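Racemase, putative (Roseobacter denitrificans, PDB 3TCS) probably works as a magnesium-dependent racemase or hydro-lyase of the enolase superfamily, with a TIM barrel that binds magnesium and D-alanine. Local coordinates at residues Gln241-Gln244 / Val245-Leu249; Arg267-Asp270 / Met271-Val274; Asp259-Leu262 / Pro263-Gln266; Thr185-Ile188 / Ile189-Arg193. All blocks are in the same frame, centred on the assembly; numbering follows the deposited sequence.

All four contacts are local ones within the barrel domain. Contact 4 is the buried one, with mainly aliphatic packing about a proline kink in helix 184-196. Contacts 1, 2 and 3 are partly buried. Contacts 2 and 3 share helix 262-270: contact 3 builds its start, with an Asp cap, and contact 2 its end, with a Schellman motif. Contact 1 closes helix 239-248 differently, by giving carbonyls to a magnesium ion. Its side chains hydrogen-bond to backbone carbonyls of contact 2, so these two helix ends are joined. Contact 4 touches none of the others; its nearest atoms lie about 10 Å from those of contact 1.

Contact 1 of 4, residues Gln241-Gln244 / Val245-Leu249; sequences QTKQ and VTDAL. With MG (magnesium ion), chain K.
The flat carboxylate of D247 has the carbonyl oxygen of K243 over one face. K243 O lies 3.2 Å from D247 CG. The amino group of K243 comes from the side of the carboxylate oxygens. K243 NZ to D247 OD2 is 3.6 Å, a long salt bridge. The aliphatic chain of K243 also runs past this oxygen, with K243 CG at 3.5 Å from D247 OD2. The two side chains cross obliquely. K243 CG is anti to the backbone N (chi1 176°), and the chain stays extended until chi4, where it bends and turns NZ toward the carboxylate oxygens. The firmer partner of NZ lies outside, the carbonyl oxygen of M271, to which it hydrogen-bonds. With an alanine here, D247 would probably lose its charged mate and the M271 carbonyl its donor.

Backbone bonds hold the helix. T246 N to T242 O is 2.9 Å and nearly straight (172°), and D247 N to K243 O is 2.8 Å. V245 N to Q241 O is weak. T246 is buried, and its OG1 hydrogen-bonds to A273 O. V245 packs on V253 of the next strand.

The helix ends at a magnesium ion. T246 O and L249 O each bind it at 2.0 Å, and four waters complete an octahedron. The negative end of the helix dipole probably favours the cation here. This second metal site is separate from the one at D205, E231 and E257. It sits at the helix C-terminus of a beta-alpha-beta unit of the TIM barrel, 229-231, 239-248 and 252-255.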
# COMPACT_ATOMS: atom_id res chain seq x y z
N GLN B 241 5.34 19.19 4.73
CA GLN B 241 5.49 19.54 6.14
C GLN B 241 6.91 19.22 6.60
O GLN B 241 7.57 20.05 7.24
CB GLN B 241 4.49 18.76 7.00
CG GLN B 241 3.07 19.32 6.97
CD GLN B 241 2.12 18.49 7.81
OE1 GLN B 241 2.48 17.98 8.87
NE2 GLN B 241 0.88 18.36 7.34
N THR B 242 7.37 18.02 6.28
CA THR B 242 8.71 17.60 6.65
C THR B 242 9.75 18.55 6.04
O THR B 242 10.71 18.95 6.71
CB THR B 242 8.98 16.17 6.15
OG1 THR B 242 8.00 15.28 6.70
CG2 THR B 242 10.38 15.71 6.56
N LYS B 243 9.55 18.90 4.77
CA LYS B 243 10.48 19.79 4.08
C LYS B 243 10.58 21.15 4.76
O LYS B 243 11.65 21.75 4.81
CB LYS B 243 10.04 19.96 2.62
CG LYS B 243 10.89 20.94 1.82
CD LYS B 243 10.45 20.96 0.36
CE LYS B 243 11.07 22.13 -0.40
NZ LYS B 243 12.54 22.03 -0.51
N GLN B 244 9.46 21.65 5.28
CA GLN B 244 9.44 22.94 5.95
C GLN B 244 10.37 22.90 7.16
O GLN B 244 11.12 23.84 7.42
CB GLN B 244 8.02 23.27 6.42
CG GLN B 244 7.83 24.72 6.82
CD GLN B 244 6.48 24.98 7.45
OE1 GLN B 244 5.47 24.42 7.02
NE2 GLN B 244 6.45 25.83 8.47
N VAL B 245 10.32 21.78 7.88
CA VAL B 245 11.16 21.59 9.06
C VAL B 245 12.62 21.51 8.64
O VAL B 245 13.48 22.19 9.20
CB VAL B 245 10.76 20.30 9.81
CG1 VAL B 245 11.62 20.12 11.06
CG2 VAL B 245 9.28 20.36 10.18
N THR B 246 12.90 20.67 7.65
CA THR B 246 14.26 20.52 7.15
C THR B 246 14.83 21.89 6.75
O THR B 246 15.95 22.24 7.11
CB THR B 246 14.28 19.59 5.91
OG1 THR B 246 13.79 18.30 6.28
CG2 THR B 246 15.68 19.46 5.34
N ASP B 247 14.03 22.67 6.03
CA ASP B 247 14.48 23.99 5.58
C ASP B 247 14.71 24.98 6.72
O ASP B 247 15.62 25.80 6.65
CB ASP B 247 13.47 24.58 4.58
CG ASP B 247 13.46 23.83 3.25
OD1 ASP B 247 14.44 23.12 2.95
OD2 ASP B 247 12.47 23.95 2.50
N ALA B 248 13.90 24.89 7.78
CA ALA B 248 14.01 25.80 8.91
C ALA B 248 15.11 25.46 9.92
O ALA B 248 15.68 26.35 10.54
CB ALA B 248 12.67 25.90 9.63
N LEU B 249 15.40 24.17 10.06
CA LEU B 249 16.39 23.71 11.02
C LEU B 249 17.77 23.42 10.46
O LEU B 249 17.92 23.04 9.30
CB LEU B 249 15.89 22.44 11.71
CG LEU B 249 14.62 22.56 12.56
CD1 LEU B 249 14.28 21.18 13.12
CD2 LEU B 249 14.84 23.55 13.69
MG MG K . 17.97 22.19 7.43
O HOH W 1 14.38 21.38 0.90
O HOH W 2 18.24 24.00 6.58
O HOH W 3 20.21 22.00 7.66
O HOH W 4 18.35 21.20 5.57
O HOH W 5 17.93 20.18 8.32

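Contact 2 of 4, residues Arg267-Asp270 / Met271-Val274; sequences RMID and MRAV
The carbonyl oxygen of I269 is gripped twice by R272. R272 NH1 donates at 2.8 Å to I269 O, and R272 N donates to the same oxygen at 3.0 Å. The two donors come from opposite faces of the carbonyl plane, and neither lies on a lone pair. The guanidinium is turned so that I269 O meets its edge, in its plane. The arginine chain bends at chi2 (-71°), which folds it back toward the helix it has just left.

R272 has a positive phi and is the first residue to leave helix 262-270. A273 N then reaches back to M268 O at 3.1 Å, almost straight at 177°. Together with the bond from R272 N to I269 O this makes a Schellman motif. The apolar pair that often goes with it is present: M268 CG meets A273 CB at 3.9 Å. V274 CG2 adds a looser touch on M268 SD.

M271 closes the last turn, its N bonded to R267 O. Its CG lies between the backbone N and the carbonyl carbon (chi1 72°), the crowded position. That lays M271 CG over the last-turn carbonyls, 3.1 Å from R267 O. M271 SD then reaches the R267 chain, 4.3 Å from CG of R267. R267 also packs on R267 of the second subunit, so this side of the helix end borders the dimer contact.

The last-turn carbonyls of R267, M268 and I269 thus all find donors within the turn. The guanidinium, placed at the negative end of the helix dipole, is likely to add a favourable charge interaction.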
# COMPACT_ATOMS: atom_id res chain seq x y z
N ARG B 267 10.18 11.53 -5.50
CA ARG B 267 9.65 12.85 -5.19
C ARG B 267 10.29 13.43 -3.93
O ARG B 267 10.69 14.60 -3.91
CB ARG B 267 8.13 12.79 -5.00
CG ARG B 267 7.49 14.15 -4.81
CD ARG B 267 6.06 14.02 -4.32
NE ARG B 267 5.46 15.33 -4.09
CZ ARG B 267 4.41 15.55 -3.30
NH1 ARG B 267 3.84 14.54 -2.65
NH2 ARG B 267 3.93 16.78 -3.15
N MET B 268 10.40 12.61 -2.89
CA MET B 268 10.99 13.03 -1.62
C MET B 268 12.43 13.52 -1.80
O MET B 268 12.82 14.56 -1.27
CB MET B 268 10.99 11.86 -0.63
CG MET B 268 11.46 12.24 0.78
SD MET B 268 12.01 10.80 1.74
CE MET B 268 10.56 9.73 1.62
N ILE B 269 13.20 12.76 -2.56
CA ILE B 269 14.60 13.10 -2.80
C ILE B 269 14.75 14.30 -3.74
O ILE B 269 15.54 15.20 -3.47
CB ILE B 269 15.36 11.86 -3.34
CG1 ILE B 269 15.43 10.81 -2.23
CG2 ILE B 269 16.76 12.26 -3.81
CD1 ILE B 269 16.05 9.48 -2.63
N ASP B 270 13.96 14.33 -4.81
CA ASP B 270 14.01 15.44 -5.76
C ASP B 270 13.72 16.77 -5.07
O ASP B 270 14.36 17.79 -5.37
CB ASP B 270 12.99 15.25 -6.89
CG ASP B 270 13.37 14.12 -7.85
OD1 ASP B 270 14.47 13.54 -7.72
OD2 ASP B 270 12.55 13.83 -8.75
N MET B 271 12.75 16.78 -4.15
CA MET B 271 12.37 18.00 -3.46
C MET B 271 13.23 18.28 -2.22
O MET B 271 13.06 19.30 -1.56
CB MET B 271 10.89 17.95 -3.06
CG MET B 271 10.57 16.99 -1.91
SD MET B 271 8.79 16.73 -1.67
CE MET B 271 8.35 18.20 -0.71
N ARG B 272 14.15 17.37 -1.94
CA ARG B 272 15.04 17.49 -0.79
C ARG B 272 14.24 17.69 0.50
O ARG B 272 14.53 18.59 1.29
CB ARG B 272 16.01 18.65 -0.99
CG ARG B 272 16.85 18.56 -2.27
CD ARG B 272 17.90 17.45 -2.19
NE ARG B 272 18.90 17.58 -3.25
CZ ARG B 272 18.77 17.11 -4.49
NH1 ARG B 272 17.68 16.45 -4.85
NH2 ARG B 272 19.74 17.33 -5.37
N ALA B 273 13.24 16.84 0.72
CA ALA B 273 12.39 16.95 1.90
C ALA B 273 13.13 16.62 3.20
O ALA B 273 12.72 17.06 4.26
CB ALA B 273 11.16 16.05 1.74
N VAL B 274 14.19 15.83 3.10
CA VAL B 274 14.99 15.45 4.27
C VAL B 274 16.47 15.57 3.92
O VAL B 274 16.83 15.75 2.75
CB VAL B 274 14.71 13.99 4.72
CG1 VAL B 274 13.24 13.83 5.12
CG2 VAL B 274 15.07 13.02 3.60

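Contact 3 of 4, residues Asp259-Leu262 / Pro263-Gln266; sequences DCDL and PTWQ
The indole of W265 lies with one face against D259 CB, which sits 3.4 Å above the ring plane and offset toward its rim. L262 CA is at the ring edge. This pose lets W265 NE1 donate to D259 O at 2.9 Å. The bond is bent: the oxygen is 25° out of the indole plane, and the donor stands above the carbonyl plane. A phenylalanine here would probably leave D259 O without this donor and the loop less firmly held to the helix.

The side chains of D261 and T264 stand nearly perpendicular. D261 is the N-cap of helix 262-270. Its CG is anti to the backbone N (chi1 -178°), which turns the carboxylate toward T264. D261 OD2 accepts from T264 N, weakly, and from T264 OG1, but the place of OD2 is less sure. The backbone is firmer, with W265 N to D261 O at 3.0 Å in the carbonyl plane. The methyl T264 CG2 rests 3.5 Å from D259 OD1.

V293 of helix 287-300 also packs on W265. The first-turn N-H groups of T264 and W265 are thus met by D261, whose charge probably suits the positive helix start.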
# COMPACT_ATOMS: atom_id res chain seq x y z
N ASP B 259 8.19 4.44 3.72
CA ASP B 259 7.99 4.61 2.29
C ASP B 259 8.41 3.38 1.50
O ASP B 259 9.58 2.99 1.50
CB ASP B 259 8.73 5.86 1.82
CG ASP B 259 8.08 7.12 2.33
OD1 ASP B 259 7.05 7.53 1.74
OD2 ASP B 259 8.56 7.69 3.33
N CYS B 260 7.44 2.76 0.83
CA CYS B 260 7.70 1.56 0.04
C CYS B 260 7.44 1.79 -1.45
O CYS B 260 7.59 0.87 -2.25
CB CYS B 260 6.80 0.41 0.53
SG CYS B 260 5.03 0.71 0.28
N ASP B 261 7.06 3.01 -1.79
CA ASP B 261 6.74 3.40 -3.17
C ASP B 261 7.90 4.17 -3.80
O ASP B 261 8.26 5.26 -3.35
CB ASP B 261 5.48 4.27 -3.16
CG ASP B 261 5.03 4.68 -4.54
OD1 ASP B 261 4.72 3.79 -5.35
OD2 ASP B 261 4.99 5.90 -4.81
N LEU B 262 8.48 3.61 -4.86
CA LEU B 262 9.62 4.23 -5.53
C LEU B 262 9.34 5.62 -6.11
O LEU B 262 10.20 6.50 -6.04
CB LEU B 262 10.18 3.29 -6.61
CG LEU B 262 10.91 2.07 -6.03
CD1 LEU B 262 11.44 1.21 -7.17
CD2 LEU B 262 12.06 2.52 -5.13
N PRO B 263 8.16 5.84 -6.71
CA PRO B 263 7.95 7.20 -7.23
C PRO B 263 7.86 8.23 -6.10
O PRO B 263 8.22 9.39 -6.27
CB PRO B 263 6.67 7.07 -8.05
CG PRO B 263 6.00 5.84 -7.50
CD PRO B 263 7.14 4.91 -7.22
N THR B 264 7.38 7.80 -4.93
CA THR B 264 7.29 8.70 -3.79
C THR B 264 8.71 8.98 -3.29
O THR B 264 9.03 10.10 -2.89
CB THR B 264 6.44 8.10 -2.65
OG1 THR B 264 5.09 7.96 -3.10
CG2 THR B 264 6.47 8.99 -1.43
N TRP B 265 9.55 7.96 -3.32
CA TRP B 265 10.94 8.11 -2.92
C TRP B 265 11.61 9.13 -3.85
O TRP B 265 12.35 10.01 -3.39
CB TRP B 265 11.69 6.78 -3.01
CG TRP B 265 11.74 6.04 -1.72
CD1 TRP B 265 11.11 4.86 -1.42
CD2 TRP B 265 12.44 6.44 -0.54
NE1 TRP B 265 11.39 4.50 -0.12
CE2 TRP B 265 12.20 5.45 0.44
CE3 TRP B 265 13.25 7.53 -0.22
CZ2 TRP B 265 12.74 5.53 1.73
CZ3 TRP B 265 13.79 7.61 1.06
CH2 TRP B 265 13.53 6.61 2.02
N GLN B 266 11.34 9.01 -5.14
CA GLN B 266 11.91 9.93 -6.12
C GLN B 266 11.45 11.37 -5.83
O GLN B 266 12.24 12.31 -5.90
CB GLN B 266 11.49 9.54 -7.54
CG GLN B 266 12.22 10.31 -8.63
CD GLN B 266 13.65 9.83 -8.83
OE1 GLN B 266 13.88 8.71 -9.26
NE2 GLN B 266 14.61 10.69 -8.51

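Contact 4 of 4, residues Thr185-Ile188 / Ile189-Arg193; sequences TEEI and IPTMR
I188 and M192 form the buried inner side of helix 184-196, the helix of a beta-alpha-beta unit of the TIM barrel. I188 CG1 meets M192 CG at 4.2 Å, one turn on. M192 N bonds to I188 O at 3.0 Å beneath them. I189 is also buried and turns toward helix 212-224, where it packs on M221 and L222. Its CG1 is anti to the carbonyl carbon (chi1 -65°), which brings CD1 within 4.0 Å of T185 CG2. The two side chains lie aslant. Their backbone bond, I189 N to T185 O, is weak at 3.3 Å. T185 OG1 itself bonds to G171 N. M192 rests on L202 of strand 201-205 and on L154 of helix 147-161, so the helix is wedged between the barrel and its two neighbours.

The acidic side chains are looser. E187 is exposed, and E186 points away from the turn that follows, to a salt bridge with R214. P190, though partly exposed, sets its ring against the E186 and E187 carbonyls. P190 CD is 3.0 Å from E186 O, where an N-H would have bonded, and the helix kinks there.

T191 restores the helix after the kink. E187 O takes two bonds from it. T191 N comes at 3.2 Å in the carbonyl plane, while the T191 hydroxyl, OG1, donates to E187 O at 2.8 Å from 45° above that plane.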
# COMPACT_ATOMS: atom_id res chain seq x y z
N THR B 185 9.23 15.30 26.34
CA THR B 185 10.24 15.65 25.35
C THR B 185 11.18 16.74 25.86
O THR B 185 12.40 16.68 25.65
CB THR B 185 9.60 16.11 24.03
OG1 THR B 185 8.79 15.04 23.51
CG2 THR B 185 10.67 16.46 23.00
N GLU B 186 10.62 17.74 26.54
CA GLU B 186 11.41 18.83 27.09
C GLU B 186 12.43 18.30 28.10
O GLU B 186 13.54 18.82 28.21
CB GLU B 186 10.51 19.86 27.79
CG GLU B 186 9.76 20.81 26.86
CD GLU B 186 8.53 20.19 26.23
OE1 GLU B 186 8.19 19.03 26.54
OE2 GLU B 186 7.88 20.89 25.42
N GLU B 187 12.06 17.24 28.82
CA GLU B 187 12.96 16.66 29.81
C GLU B 187 13.99 15.70 29.23
O GLU B 187 15.16 15.73 29.61
CB GLU B 187 12.15 15.93 30.90
CG GLU B 187 13.02 15.07 31.81
CD GLU B 187 12.22 14.37 32.90
OE1 GLU B 187 11.03 14.07 32.67
OE2 GLU B 187 12.80 14.09 33.97
N ILE B 188 13.56 14.85 28.30
CA ILE B 188 14.46 13.86 27.74
C ILE B 188 15.65 14.43 26.97
O ILE B 188 16.74 13.85 27.00
CB ILE B 188 13.68 12.85 26.85
CG1 ILE B 188 14.44 11.53 26.76
CG2 ILE B 188 13.44 13.43 25.47
CD1 ILE B 188 13.63 10.40 26.12
N ILE B 189 15.47 15.57 26.32
CA ILE B 189 16.56 16.16 25.54
C ILE B 189 17.77 16.53 26.40
O ILE B 189 18.87 16.02 26.17
CB ILE B 189 16.05 17.37 24.72
CG1 ILE B 189 15.05 16.87 23.68
CG2 ILE B 189 17.21 18.09 24.06
CD1 ILE B 189 14.42 17.97 22.84
N PRO B 190 17.60 17.40 27.41
CA PRO B 190 18.76 17.74 28.23
C PRO B 190 19.25 16.55 29.06
O PRO B 190 20.44 16.42 29.31
CB PRO B 190 18.25 18.89 29.11
CG PRO B 190 16.77 18.64 29.19
CD PRO B 190 16.43 18.23 27.77
N THR B 191 18.32 15.69 29.48
CA THR B 191 18.69 14.52 30.28
C THR B 191 19.67 13.61 29.55
O THR B 191 20.64 13.12 30.14
CB THR B 191 17.44 13.68 30.68
OG1 THR B 191 16.64 14.44 31.59
CG2 THR B 191 17.86 12.39 31.37
N MET B 192 19.44 13.36 28.27
CA MET B 192 20.35 12.50 27.51
C MET B 192 21.74 13.14 27.38
O MET B 192 22.75 12.47 27.55
CB MET B 192 19.77 12.21 26.12
CG MET B 192 18.61 11.22 26.14
SD MET B 192 19.08 9.65 26.91
CE MET B 192 20.26 9.08 25.69
N ARG B 193 21.79 14.43 27.08
CA ARG B 193 23.08 15.09 26.95
C ARG B 193 23.83 15.11 28.28
O ARG B 193 25.03 14.86 28.34
CB ARG B 193 22.92 16.52 26.43
CG ARG B 193 24.25 17.27 26.36
CD ARG B 193 25.27 16.49 25.53
NE ARG B 193 24.94 16.55 24.11
CZ ARG B 193 25.44 15.75 23.18
NH1 ARG B 193 26.31 14.79 23.50
NH2 ARG B 193 25.07 15.91 21.92